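Local coordinates for 457aa long hypothetical protein (Pyrococcus horikoshii, PDB 2CSU), which is of unknown function but combines a Rossmann-type CoA-binding domain with two further domains of the succinyl-CoA synthetase superfamily, at residues A[29-34]-A[139-144]; A[131-136]-A[145-150]; A[285-290]-A[427-432]; A[369-374]-A[405-410]. All blocks are in the same frame, centred on the assembly; numbering follows the deposited sequence.

Contact 1 of 4, residues A[29-34]-A[139-144]; sequences KNLKEY and LNATFI
Asn-30, in the last turns of helix 23-31, makes the direct polar link: its ND2 donates to Thr-142 O at 2.7 Å. The donor stands above the carbonyl plane, 42° out of it, and the oxygen is likewise tilted from the Asn-30 amide plane. A second amide lies close by. ND2 of Asn-140 comes to 3.4 Å from CG of Asn-30, with the two amide planes 41° apart, but that nitrogen gives one hydrogen to Ile-144 O (2.9 Å), almost straight and in the plane of its own amide. Asn-140 therefore folds back on the chain that follows it, and Asn-30 reaches past it to the same bend.

Water adds two bridges. Water 1 accepts from Asn-140 N at 3.0 Å and sits unusually close to Asn-30 O, at 2.5 Å; water 2 repeats the link through Asn-140 ND2, weakly. Here the first helix of the Rossmann-type domain, which follows strand 10-14, meets the second arm of the antiparallel hairpin 131-134/139-142.

The apolar part is carried by Leu-31 and Tyr-34, the two ends of a type I turn. With CG anti to the backbone N (chi1 -174°), the Tyr-34 ring takes Leu-139 CD1 over one face, a CH-pi contact of 3.8 Å from that methyl to the ring centroid, while Tyr-34 OH bonds to Pro-8 O. Leu-31 CD2 packs on Leu-139 CD1 (4.1 Å) and on the Ala-141 methyl, and both leucines also touch Ile-11 of strand 10-14. At the far end, Phe-143 stacks edge-to-face on Phe-381 of the second subunit.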
loop_
_atom_site.group_PDB
_atom_site.type_symbol
_atom_site.label_atom_id
_atom_site.label_comp_id
_atom_site.label_asym_id
_atom_site.label_seq_id
_atom_site.Cartn_x
_atom_site.Cartn_y
_atom_site.Cartn_z
ATOM N N LYS A 29 5.329 -27.638 13.280
ATOM C CA LYS A 29 5.957 -27.473 11.977
ATOM C C LYS A 29 6.837 -26.223 11.944
ATOM O O LYS A 29 7.972 -26.229 11.485
ATOM C CB LYS A 29 4.851 -27.350 10.930
ATOM C CG LYS A 29 5.303 -26.554 9.704
ATOM C CD LYS A 29 4.766 -27.142 8.399
ATOM C CE LYS A 29 3.621 -26.310 7.807
ATOM N NZ LYS A 29 2.454 -27.163 7.587
ATOM N N ASN A 30 6.253 -25.112 12.421
ATOM C CA ASN A 30 7.003 -23.864 12.441
ATOM C C ASN A 30 8.205 -23.950 13.382
ATOM O O ASN A 30 9.248 -23.353 13.151
ATOM C CB ASN A 30 6.062 -22.748 12.893
ATOM C CG ASN A 30 5.092 -22.435 11.784
ATOM O OD1 ASN A 30 5.448 -22.358 10.612
ATOM N ND2 ASN A 30 3.825 -22.234 12.181
ATOM N N LEU A 31 8.087 -24.654 14.504
ATOM C CA LEU A 31 9.193 -24.712 15.449
ATOM C C LEU A 31 10.319 -25.647 15.022
ATOM O O LEU A 31 11.342 -25.744 15.708
ATOM C CB LEU A 31 8.681 -25.105 16.845
ATOM C CG LEU A 31 7.834 -23.995 17.488
ATOM C CD1 LEU A 31 7.315 -24.429 18.849
ATOM C CD2 LEU A 31 8.687 -22.736 17.612
ATOM N N LYS A 32 10.136 -26.337 13.899
ATOM C CA LYS A 32 11.206 -27.211 13.441
ATOM C C LYS A 32 12.402 -26.395 12.950
ATOM O O LYS A 32 13.509 -26.889 12.770
ATOM C CB LYS A 32 10.658 -28.066 12.298
ATOM C CG LYS A 32 9.656 -29.113 12.785
ATOM C CD LYS A 32 10.197 -30.538 12.651
ATOM C CE LYS A 32 9.849 -31.174 11.302
ATOM N NZ LYS A 32 9.987 -32.626 11.395
ATOM N N GLU A 33 12.130 -25.103 12.695
ATOM C CA GLU A 33 13.184 -24.208 12.229
ATOM C C GLU A 33 13.973 -23.596 13.392
ATOM O O GLU A 33 14.921 -22.842 13.214
ATOM C CB GLU A 33 12.535 -23.098 11.400
ATOM C CG GLU A 33 11.947 -23.614 10.086
ATOM C CD GLU A 33 11.240 -22.483 9.374
ATOM O OE1 GLU A 33 11.815 -21.410 9.263
ATOM O OE2 GLU A 33 10.104 -22.683 8.948
ATOM N N TYR A 34 13.522 -23.914 14.619
ATOM C CA TYR A 34 14.184 -23.360 15.794
ATOM C C TYR A 34 15.251 -24.316 16.346
ATOM O O TYR A 34 14.963 -25.369 16.900
ATOM C CB TYR A 34 13.112 -23.086 16.850
ATOM C CG TYR A 34 13.711 -22.385 18.014
ATOM C CD1 TYR A 34 14.101 -21.054 17.900
ATOM C CD2 TYR A 34 13.926 -23.069 19.210
ATOM C CE1 TYR A 34 14.700 -20.411 18.972
ATOM C CE2 TYR A 34 14.534 -22.430 20.278
ATOM C CZ TYR A 34 14.926 -21.109 20.160
ATOM O OH TYR A 34 15.513 -20.459 21.228
ATOM N N LEU A 139 12.657 -18.241 15.765
ATOM C CA LEU A 139 11.671 -18.784 16.693
ATOM C C LEU A 139 10.276 -18.325 16.268
ATOM O O LEU A 139 9.961 -17.140 16.334
ATOM C CB LEU A 139 11.951 -18.294 18.115
ATOM C CG LEU A 139 10.858 -18.581 19.164
ATOM C CD1 LEU A 139 10.993 -20.008 19.689
ATOM C CD2 LEU A 139 10.994 -17.589 20.324
ATOM N N ASN A 140 9.450 -19.267 15.823
ATOM C CA ASN A 140 8.097 -18.956 15.397
ATOM C C ASN A 140 7.106 -19.895 16.080
ATOM O O ASN A 140 6.651 -20.876 15.492
ATOM C CB ASN A 140 7.996 -19.059 13.867
ATOM C CG ASN A 140 6.618 -18.702 13.338
ATOM O OD1 ASN A 140 5.900 -17.910 13.939
ATOM N ND2 ASN A 140 6.243 -19.288 12.193
ATOM N N ALA A 141 6.800 -19.583 17.339
ATOM C CA ALA A 141 5.856 -20.345 18.147
ATOM C C ALA A 141 4.445 -19.837 17.811
ATOM O O ALA A 141 3.751 -19.240 18.653
ATOM C CB ALA A 141 6.160 -20.136 19.622
ATOM N N THR A 142 4.037 -20.084 16.571
ATOM C CA THR A 142 2.741 -19.657 16.063
ATOM C C THR A 142 2.225 -20.673 15.049
ATOM O O THR A 142 2.945 -21.612 14.678
ATOM C CB THR A 142 2.869 -18.294 15.332
ATOM O OG1 THR A 142 3.655 -18.444 14.140
ATOM C CG2 THR A 142 3.531 -17.293 16.207
ATOM N N PHE A 143 0.980 -20.494 14.598
ATOM C CA PHE A 143 0.431 -21.378 13.585
ATOM C C PHE A 143 0.314 -20.640 12.252
ATOM O O PHE A 143 -0.481 -21.000 11.390
ATOM C CB PHE A 143 -0.911 -21.981 14.027
ATOM C CG PHE A 143 -1.958 -20.969 14.402
ATOM C CD1 PHE A 143 -2.728 -20.344 13.425
ATOM C CD2 PHE A 143 -2.181 -20.653 15.732
ATOM C CE1 PHE A 143 -3.707 -19.418 13.775
ATOM C CE2 PHE A 143 -3.156 -19.730 16.099
ATOM C CZ PHE A 143 -3.923 -19.110 15.122
ATOM N N ILE A 144 1.130 -19.607 12.081
ATOM C CA ILE A 144 1.153 -18.843 10.833
ATOM C C ILE A 144 2.601 -18.681 10.368
ATOM O O ILE A 144 3.530 -18.912 11.131
ATOM C CB ILE A 144 0.496 -17.430 10.988
ATOM C CG1 ILE A 144 1.324 -16.556 11.926
ATOM C CG2 ILE A 144 -0.944 -17.573 11.500
ATOM C CD1 ILE A 144 0.843 -15.104 11.956
HETATM O O HOH W 1 10.506 -21.802 14.693
HETATM O O HOH W 2 9.040 -20.918 11.272
#

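Contact 2 of 4, residues A[131-136]-A[145-150]; sequences GIMNTH and TVAKKG
Thr-135 lays its methyl CG2 over the backbone of 145-150, 3.5 Å from Ala-147 O and a little farther from Lys-148 O. The same methyl also meets Val-146 CG2, at 4.0 Å. The hydroxyl sits on the other branch, between the backbone N and the carbonyl carbon (chi1 55°), close to the start of Gly-150 but bonded elsewhere: it lies within bonding distance of two carbonyls of strand 175-181, Phe-176 O and Ser-177 O, and can donate to one at a time or share between them.

Selenomethionine Met-133 comes down two residues earlier. Its chain is extended beyond CG, which carries SE to 3.7 Å from Ala-147 N, with Val-146 CG2 at 4.1 Å. CE goes on toward Thr-145 O. No hydrogen bond crosses between the two segments; they meet by side-chain packing and are held side by side by the mixed sheet, since strand 131-134 pairs antiparallel and the weakly bonded strand 148-149 pairs parallel with the same strand 175-181. The hairpin arm 139-142 lies between them in sequence, and Asn-140 on it touches both Met-133 and Val-146.

The outer end is more exposed. The Lys-149 chain runs out extended and brings CE to the edge of the His-136 ring, in its plane, 3.4 Å from CD2; the bend at chi4 (-78°) then sets the direction of NZ. The amine stays 4.1 Å from His-136 NE2 with no bond between them; if the imidazole were protonated, the two charges would probably disfavour each other. The Lys-148 amine forms a salt bridge with Asp-173, while Ala-147 is backed by Phe-176 and by Val-166 of helix 159-171.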
loop_
_atom_site.group_PDB
_atom_site.type_symbol
_atom_site.label_atom_id
_atom_site.label_comp_id
_atom_site.label_asym_id
_atom_site.label_seq_id
_atom_site.Cartn_x
_atom_site.Cartn_y
_atom_site.Cartn_z
ATOM N N GLY A 131 0.191 -16.553 19.148
ATOM C CA GLY A 131 1.527 -16.970 19.559
ATOM C C GLY A 131 2.518 -15.805 19.541
ATOM O O GLY A 131 2.148 -14.639 19.495
ATOM N N ILE A 132 3.799 -16.178 19.574
ATOM C CA ILE A 132 4.927 -15.242 19.585
ATOM C C ILE A 132 6.043 -15.648 18.596
ATOM O O ILE A 132 6.162 -16.800 18.198
ATOM C CB ILE A 132 5.509 -15.188 21.004
ATOM C CG1 ILE A 132 6.013 -16.571 21.426
ATOM C CG2 ILE A 132 4.421 -14.755 22.008
ATOM C CD1 ILE A 132 6.713 -16.549 22.788
HETATM N N MSE A 133 6.846 -14.642 18.175
HETATM C CA MSE A 133 8.012 -14.896 17.321
HETATM C C MSE A 133 9.272 -14.164 17.797
HETATM O O MSE A 133 9.235 -13.069 18.342
HETATM C CB MSE A 133 7.729 -14.416 15.896
HETATM C CG MSE A 133 6.297 -14.619 15.413
HETATM SE SE MSE A 133 6.166 -14.237 13.661
HETATM C CE MSE A 133 4.398 -14.484 13.467
ATOM N N ASN A 134 10.418 -14.836 17.582
ATOM C CA ASN A 134 11.706 -14.153 17.644
ATOM C C ASN A 134 12.508 -14.425 16.374
ATOM O O ASN A 134 13.269 -15.381 16.277
ATOM C CB ASN A 134 12.472 -14.656 18.867
ATOM C CG ASN A 134 13.707 -13.809 19.062
ATOM O OD1 ASN A 134 14.037 -12.951 18.252
ATOM N ND2 ASN A 134 14.405 -14.067 20.185
ATOM N N THR A 135 12.276 -13.568 15.366
ATOM C CA THR A 135 12.885 -13.790 14.062
ATOM C C THR A 135 14.410 -13.842 14.153
ATOM O O THR A 135 15.078 -14.480 13.354
ATOM C CB THR A 135 12.444 -12.669 13.118
ATOM O OG1 THR A 135 12.766 -11.405 13.688
ATOM C CG2 THR A 135 10.933 -12.731 12.889
ATOM N N HIS A 136 14.959 -13.123 15.149
ATOM C CA HIS A 136 16.413 -13.066 15.273
ATOM C C HIS A 136 17.045 -14.452 15.453
ATOM O O HIS A 136 18.185 -14.708 15.080
ATOM C CB HIS A 136 16.754 -12.173 16.465
ATOM C CG HIS A 136 18.234 -11.903 16.477
ATOM N ND1 HIS A 136 18.939 -11.672 17.611
ATOM C CD2 HIS A 136 19.111 -11.822 15.387
ATOM C CE1 HIS A 136 20.209 -11.459 17.216
ATOM N NE2 HIS A 136 20.341 -11.542 15.888
ATOM N N THR A 145 2.804 -18.300 9.114
ATOM C CA THR A 145 4.165 -18.146 8.604
ATOM C C THR A 145 4.941 -17.060 9.369
ATOM O O THR A 145 4.364 -16.067 9.816
ATOM C CB THR A 145 4.146 -17.826 7.078
ATOM O OG1 THR A 145 5.474 -17.921 6.557
ATOM C CG2 THR A 145 3.630 -16.429 6.828
ATOM N N VAL A 146 6.250 -17.254 9.520
ATOM C CA VAL A 146 7.095 -16.308 10.244
ATOM C C VAL A 146 7.304 -14.997 9.470
ATOM O O VAL A 146 7.418 -14.985 8.247
ATOM C CB VAL A 146 8.492 -16.948 10.572
ATOM C CG1 VAL A 146 9.363 -16.987 9.322
ATOM C CG2 VAL A 146 9.182 -16.179 11.687
ATOM N N ALA A 147 7.337 -13.886 10.185
ATOM C CA ALA A 147 7.538 -12.609 9.529
ATOM C C ALA A 147 9.009 -12.521 9.124
ATOM O O ALA A 147 9.838 -13.309 9.598
ATOM C CB ALA A 147 7.182 -11.462 10.492
ATOM N N LYS A 148 9.337 -11.583 8.245
ATOM C CA LYS A 148 10.729 -11.414 7.855
ATOM C C LYS A 148 11.491 -10.839 9.038
ATOM O O LYS A 148 10.897 -10.289 9.963
ATOM C CB LYS A 148 10.863 -10.477 6.659
ATOM C CG LYS A 148 10.496 -11.126 5.332
ATOM C CD LYS A 148 10.903 -10.255 4.166
ATOM C CE LYS A 148 10.878 -11.025 2.856
ATOM N NZ LYS A 148 11.284 -10.139 1.723
ATOM N N LYS A 149 12.809 -10.963 9.000
ATOM C CA LYS A 149 13.657 -10.448 10.076
ATOM C C LYS A 149 13.634 -8.915 10.113
ATOM O O LYS A 149 13.580 -8.243 9.094
ATOM C CB LYS A 149 15.081 -10.941 9.821
ATOM C CG LYS A 149 15.894 -11.086 11.109
ATOM C CD LYS A 149 17.249 -11.748 10.858
ATOM C CE LYS A 149 18.143 -11.744 12.105
ATOM N NZ LYS A 149 18.737 -10.421 12.284
ATOM N N GLY A 150 13.628 -8.363 11.347
ATOM C CA GLY A 150 13.567 -6.911 11.477
ATOM C C GLY A 150 13.798 -6.450 12.920
ATOM O O GLY A 150 14.071 -7.225 13.826
#

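Contact 3 of 4, residues A[285-290]-A[427-432]; sequences AFSQPL and GIPTYE
The carbonyl oxygen of Gly-427 is approached by two neighbouring side chains of 285-290. Gln-288 NE2 donates to it at 2.6 Å with an angle of 158° at the hydrogen; the oxygen lies in the plane of the glutamine amide, whereas the donor stands above the carbonyl plane, 49° out of it. Ser-287 OG comes to 2.5 Å from the same oxygen. A bend at chi2 of Gln-288 (-90°) turns the amide back across the gap, and its other atom, OE1, accepts from Val-406 N, so both ends of the group are held and its rotation is fixed.

The Pro-429 ring packs beside these polar atoms. Its CD lies 3.5 Å from Gln-288 CG and equally close to Ser-287 OG, while its CG rests on Ala-285 CA at 3.9 Å. Farther along, Tyr-431 OH touches the Ala-285 methyl (3.6 Å) on its way to a hydrogen bond with Ser-281 O.

Gly-427, with its positive phi, is the C-prime residue of a Schellman motif closing helix 417-424, and the chain then enters the short strand 430-431. Helix 434-450 packs on Ala-285 and Tyr-431 through Ala-440. The contact thus fastens the loop between helix 276-283 and strand 295-300 to the loop that leads into strand 430-431, which runs parallel beside strand 406-411.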
loop_
_atom_site.group_PDB
_atom_site.type_symbol
_atom_site.label_atom_id
_atom_site.label_comp_id
_atom_site.label_asym_id
_atom_site.label_seq_id
_atom_site.Cartn_x
_atom_site.Cartn_y
_atom_site.Cartn_z
ATOM N N ALA A 285 11.194 3.312 11.135
ATOM C CA ALA A 285 12.045 4.428 10.741
ATOM C C ALA A 285 13.174 4.641 11.747
ATOM O O ALA A 285 14.072 5.453 11.561
ATOM C CB ALA A 285 11.181 5.686 10.664
ATOM N N PHE A 286 13.085 3.900 12.867
ATOM C CA PHE A 286 14.110 4.064 13.890
ATOM C C PHE A 286 15.322 3.169 13.618
ATOM O O PHE A 286 16.055 2.781 14.519
ATOM C CB PHE A 286 13.495 3.709 15.244
ATOM C CG PHE A 286 12.488 4.752 15.635
ATOM C CD1 PHE A 286 12.919 5.937 16.221
ATOM C CD2 PHE A 286 11.139 4.524 15.425
ATOM C CE1 PHE A 286 11.990 6.896 16.596
ATOM C CE2 PHE A 286 10.213 5.494 15.803
ATOM C CZ PHE A 286 10.633 6.681 16.387
ATOM N N SER A 287 15.487 2.822 12.328
ATOM C CA SER A 287 16.736 2.200 11.908
ATOM C C SER A 287 17.787 3.278 11.638
ATOM O O SER A 287 18.957 3.017 11.380
ATOM C CB SER A 287 16.464 1.401 10.631
ATOM O OG SER A 287 16.959 2.124 9.502
ATOM N N GLN A 288 17.303 4.537 11.661
ATOM C CA GLN A 288 18.187 5.678 11.468
ATOM C C GLN A 288 18.325 6.486 12.761
ATOM O O GLN A 288 17.638 6.260 13.747
ATOM C CB GLN A 288 17.586 6.563 10.372
ATOM C CG GLN A 288 17.500 5.846 9.024
ATOM C CD GLN A 288 18.771 6.092 8.249
ATOM O OE1 GLN A 288 19.285 7.195 8.150
ATOM N NE2 GLN A 288 19.281 4.985 7.675
ATOM N N PRO A 289 19.282 7.431 12.746
ATOM C CA PRO A 289 19.525 8.289 13.899
ATOM C C PRO A 289 18.356 9.247 14.136
ATOM O O PRO A 289 17.689 9.695 13.212
ATOM C CB PRO A 289 20.801 9.083 13.632
ATOM C CG PRO A 289 21.461 8.390 12.443
ATOM C CD PRO A 289 20.200 7.773 11.674
ATOM N N LEU A 290 18.249 9.752 15.357
ATOM C CA LEU A 290 17.314 10.825 15.657
ATOM C C LEU A 290 17.821 12.193 15.192
ATOM O O LEU A 290 18.970 12.553 15.430
ATOM C CB LEU A 290 17.016 10.833 17.162
ATOM C CG LEU A 290 16.477 9.487 17.690
ATOM C CD1 LEU A 290 16.282 9.541 19.195
ATOM C CD2 LEU A 290 15.158 9.156 17.004
ATOM N N GLY A 427 20.097 -0.309 6.008
ATOM C CA GLY A 427 19.484 0.423 7.113
ATOM C C GLY A 427 18.774 1.694 6.637
ATOM O O GLY A 427 18.346 2.530 7.422
ATOM N N ILE A 428 18.446 1.874 5.364
ATOM C CA ILE A 428 17.638 3.016 4.949
ATOM C C ILE A 428 16.183 2.641 4.727
ATOM O O ILE A 428 15.854 1.981 3.738
ATOM C CB ILE A 428 18.163 3.623 3.633
ATOM C CG1 ILE A 428 19.567 4.193 3.844
ATOM C CG2 ILE A 428 17.188 4.678 3.122
ATOM C CD1 ILE A 428 20.158 4.834 2.590
ATOM N N PRO A 429 15.288 3.065 5.638
ATOM C CA PRO A 429 13.859 2.749 5.495
ATOM C C PRO A 429 13.397 3.288 4.142
ATOM O O PRO A 429 13.643 4.446 3.817
ATOM C CB PRO A 429 13.212 3.498 6.667
ATOM C CG PRO A 429 14.312 3.585 7.675
ATOM C CD PRO A 429 15.522 3.904 6.824
ATOM N N THR A 430 12.733 2.452 3.358
ATOM C CA THR A 430 12.269 2.872 2.045
ATOM C C THR A 430 10.771 2.730 1.896
ATOM O O THR A 430 10.194 1.660 2.121
ATOM C CB THR A 430 12.994 2.090 0.941
ATOM O OG1 THR A 430 14.377 2.471 0.946
ATOM C CG2 THR A 430 12.390 2.395 -0.442
ATOM N N TYR A 431 10.146 3.825 1.492
ATOM C CA TYR A 431 8.703 3.849 1.347
ATOM C C TYR A 431 8.273 3.990 -0.091
ATOM O O TYR A 431 9.070 4.343 -0.944
ATOM C CB TYR A 431 8.136 4.985 2.208
ATOM C CG TYR A 431 8.575 4.863 3.652
ATOM C CD1 TYR A 431 9.843 5.296 4.062
ATOM C CD2 TYR A 431 7.749 4.262 4.596
ATOM C CE1 TYR A 431 10.269 5.130 5.385
ATOM C CE2 TYR A 431 8.166 4.087 5.909
ATOM C CZ TYR A 431 9.420 4.520 6.301
ATOM O OH TYR A 431 9.812 4.346 7.611
ATOM N N GLU A 432 7.002 3.720 -0.351
ATOM C CA GLU A 432 6.470 3.795 -1.701
ATOM C C GLU A 432 5.370 4.849 -1.776
ATOM O O GLU A 432 4.820 5.102 -2.847
ATOM C CB GLU A 432 5.934 2.404 -2.121
ATOM C CG GLU A 432 5.265 2.339 -3.494
ATOM C CD GLU A 432 5.354 0.952 -4.150
ATOM O OE1 GLU A 432 4.535 0.657 -5.055
ATOM O OE2 GLU A 432 6.253 0.163 -3.772
#

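Contact 4 of 4, residues A[369-374]-A[405-410]; sequences VDMLIA and PVLAMF
Leu-372 and Ala-374 use both their N-H and C=O groups toward the neighbouring strand. Leu-372 N bonds to Pro-405 O at 3.2 Å and Leu-372 O takes Leu-407 N at 2.8 Å; Ala-374 N then reaches Leu-407 O and Ala-374 O receives Met-409 N, each at 2.7 Å. CA-H groups of Val-406, Ile-373 and Ala-408 add weaker contacts to these carbonyls. The strand segments run 15° apart in direction, as parallel neighbours.

At the start of the ladder, selenomethionine Met-371 crosses the Pro-405 ring at about a right angle. The two CG atoms are tight, 3.5 Å apart. A bend at chi3 (94°) then sends CE over to Leu-407 CD1, 3.7 Å away, and Leu-407 CB in turn meets Ile-373 CG1. At the far end the edge of the Phe-410 ring faces Ala-374 O, with CE1 at 3.9 Å.

Helices close both faces. Helix 434-450 covers Met-371, Pro-405 and Leu-407 through Ala-441, Leu-444 and Val-437, while on the face of Leu-372 and Val-406 lies Leu-364 of helix 353-365. Ile-373 bonds through its backbone to strand 295-300, leaving strand 371-377 flanked on both edges. Strand 371-377, helix 388-400 and strand 406-411 form a beta-alpha-beta unit, and this three-layer build, a parallel sheet core between helices, is consistent with the Ligase-CoA domain of the succinyl-CoA synthetase superfamily.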
loop_
_atom_site.group_PDB
_atom_site.type_symbol
_atom_site.label_atom_id
_atom_site.label_comp_id
_atom_site.label_asym_id
_atom_site.label_seq_id
_atom_site.Cartn_x
_atom_site.Cartn_y
_atom_site.Cartn_z
ATOM N N VAL A 369 20.337 21.274 7.302
ATOM C CA VAL A 369 19.556 20.074 7.031
ATOM C C VAL A 369 19.647 19.136 8.230
ATOM O O VAL A 369 20.743 18.779 8.670
ATOM C CB VAL A 369 20.071 19.343 5.769
ATOM C CG1 VAL A 369 19.274 18.063 5.539
ATOM C CG2 VAL A 369 19.946 20.262 4.553
ATOM N N ASP A 370 18.494 18.751 8.768
ATOM C CA ASP A 370 18.448 17.848 9.913
ATOM C C ASP A 370 18.076 16.440 9.461
ATOM O O ASP A 370 18.395 15.455 10.126
ATOM C CB ASP A 370 17.420 18.347 10.924
ATOM C CG ASP A 370 17.796 19.690 11.508
ATOM O OD1 ASP A 370 16.883 20.479 11.836
ATOM O OD2 ASP A 370 19.016 19.941 11.637
HETATM N N MSE A 371 17.398 16.366 8.323
HETATM C CA MSE A 371 16.958 15.095 7.782
HETATM C C MSE A 371 16.936 15.153 6.256
HETATM O O MSE A 371 16.654 16.193 5.678
HETATM C CB MSE A 371 15.562 14.776 8.331
HETATM C CG MSE A 371 15.113 13.335 8.143
HETATM SE SE MSE A 371 13.699 12.948 9.198
HETATM C CE MSE A 371 12.512 13.257 8.163
ATOM N N LEU A 372 17.239 14.035 5.610
ATOM C CA LEU A 372 17.247 13.973 4.156
ATOM C C LEU A 372 16.257 12.922 3.654
ATOM O O LEU A 372 16.324 11.756 4.038
ATOM C CB LEU A 372 18.663 13.645 3.659
ATOM C CG LEU A 372 18.973 13.601 2.157
ATOM C CD1 LEU A 372 18.749 14.986 1.570
ATOM C CD2 LEU A 372 20.389 13.180 1.901
ATOM N N ILE A 373 15.328 13.349 2.813
ATOM C CA ILE A 373 14.382 12.460 2.139
ATOM C C ILE A 373 14.716 12.287 0.653
ATOM O O ILE A 373 14.645 13.212 -0.144
ATOM C CB ILE A 373 12.976 13.045 2.295
ATOM C CG1 ILE A 373 12.497 12.876 3.739
ATOM C CG2 ILE A 373 11.989 12.297 1.378
ATOM C CD1 ILE A 373 11.059 13.360 3.937
ATOM N N ALA A 374 15.131 11.055 0.305
ATOM C CA ALA A 374 15.452 10.787 -1.100
ATOM C C ALA A 374 14.274 10.164 -1.869
ATOM O O ALA A 374 13.799 9.078 -1.570
ATOM C CB ALA A 374 16.658 9.844 -1.140
ATOM N N PRO A 405 19.338 11.425 10.122
ATOM C CA PRO A 405 18.461 10.395 9.564
ATOM C C PRO A 405 18.248 10.581 8.065
ATOM O O PRO A 405 18.132 11.707 7.575
ATOM C CB PRO A 405 17.173 10.579 10.366
ATOM C CG PRO A 405 17.164 12.053 10.655
ATOM C CD PRO A 405 18.601 12.308 11.044
ATOM N N VAL A 406 18.211 9.466 7.345
ATOM C CA VAL A 406 17.955 9.473 5.912
ATOM C C VAL A 406 16.786 8.557 5.557
ATOM O O VAL A 406 16.749 7.381 5.896
ATOM C CB VAL A 406 19.223 9.004 5.204
ATOM C CG1 VAL A 406 18.968 8.908 3.701
ATOM C CG2 VAL A 406 20.353 9.982 5.458
ATOM N N LEU A 407 15.779 9.152 4.894
ATOM C CA LEU A 407 14.628 8.365 4.477
ATOM C C LEU A 407 14.524 8.313 2.955
ATOM O O LEU A 407 14.913 9.230 2.242
ATOM C CB LEU A 407 13.376 9.016 5.060
ATOM C CG LEU A 407 13.418 9.080 6.588
ATOM C CD1 LEU A 407 12.145 9.683 7.186
ATOM C CD2 LEU A 407 13.586 7.701 7.229
ATOM N N ALA A 408 14.019 7.173 2.458
ATOM C CA ALA A 408 13.884 7.025 1.018
ATOM C C ALA A 408 12.439 6.742 0.613
ATOM O O ALA A 408 11.677 6.086 1.311
ATOM C CB ALA A 408 14.793 5.879 0.565
HETATM N N MSE A 409 12.059 7.326 -0.535
HETATM C CA MSE A 409 10.791 6.962 -1.138
HETATM C C MSE A 409 10.972 6.658 -2.619
HETATM O O MSE A 409 11.179 7.542 -3.441
HETATM C CB MSE A 409 9.824 8.134 -0.961
HETATM C CG MSE A 409 8.359 7.706 -1.075
HETATM SE SE MSE A 409 7.527 8.490 -2.462
HETATM C CE MSE A 409 7.055 6.995 -3.344
ATOM N N PHE A 410 10.939 5.351 -2.929
ATOM C CA PHE A 410 11.230 4.933 -4.295
ATOM C C PHE A 410 9.989 4.396 -5.011
ATOM O O PHE A 410 9.156 3.700 -4.444
ATOM C CB PHE A 410 12.306 3.849 -4.237
ATOM C CG PHE A 410 13.665 4.472 -4.347
ATOM C CD1 PHE A 410 14.017 5.512 -3.497
ATOM C CD2 PHE A 410 14.568 3.995 -5.285
ATOM C CE1 PHE A 410 15.281 6.074 -3.583
ATOM C CE2 PHE A 410 15.837 4.563 -5.364
ATOM C CZ PHE A 410 16.199 5.602 -4.515
#

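Overall arrangement
The four contacts form two touching pairs in different parts of the chain; contacts 2 and 3 come within about 9 Å at their nearest atoms. Contacts 1 and 2 share the hairpin 131-134/139-142, which carries one segment of each. Contacts 3 and 4, with centres 8 Å apart, share the sheet of strands 406-411 and 430-431, and contact 4 is nested inside the loop that contact 3 closes. Contact 4 is almost wholly buried core, a backbone ladder with apolar side chains. Contact 1 is also largely buried, yet depends on amides and waters; contact 3 relies on one glutamine amide bonded to the carbonyl just past a helix end, beside proline packing. Contact 2, the most exposed, has no hydrogen bond between its segments.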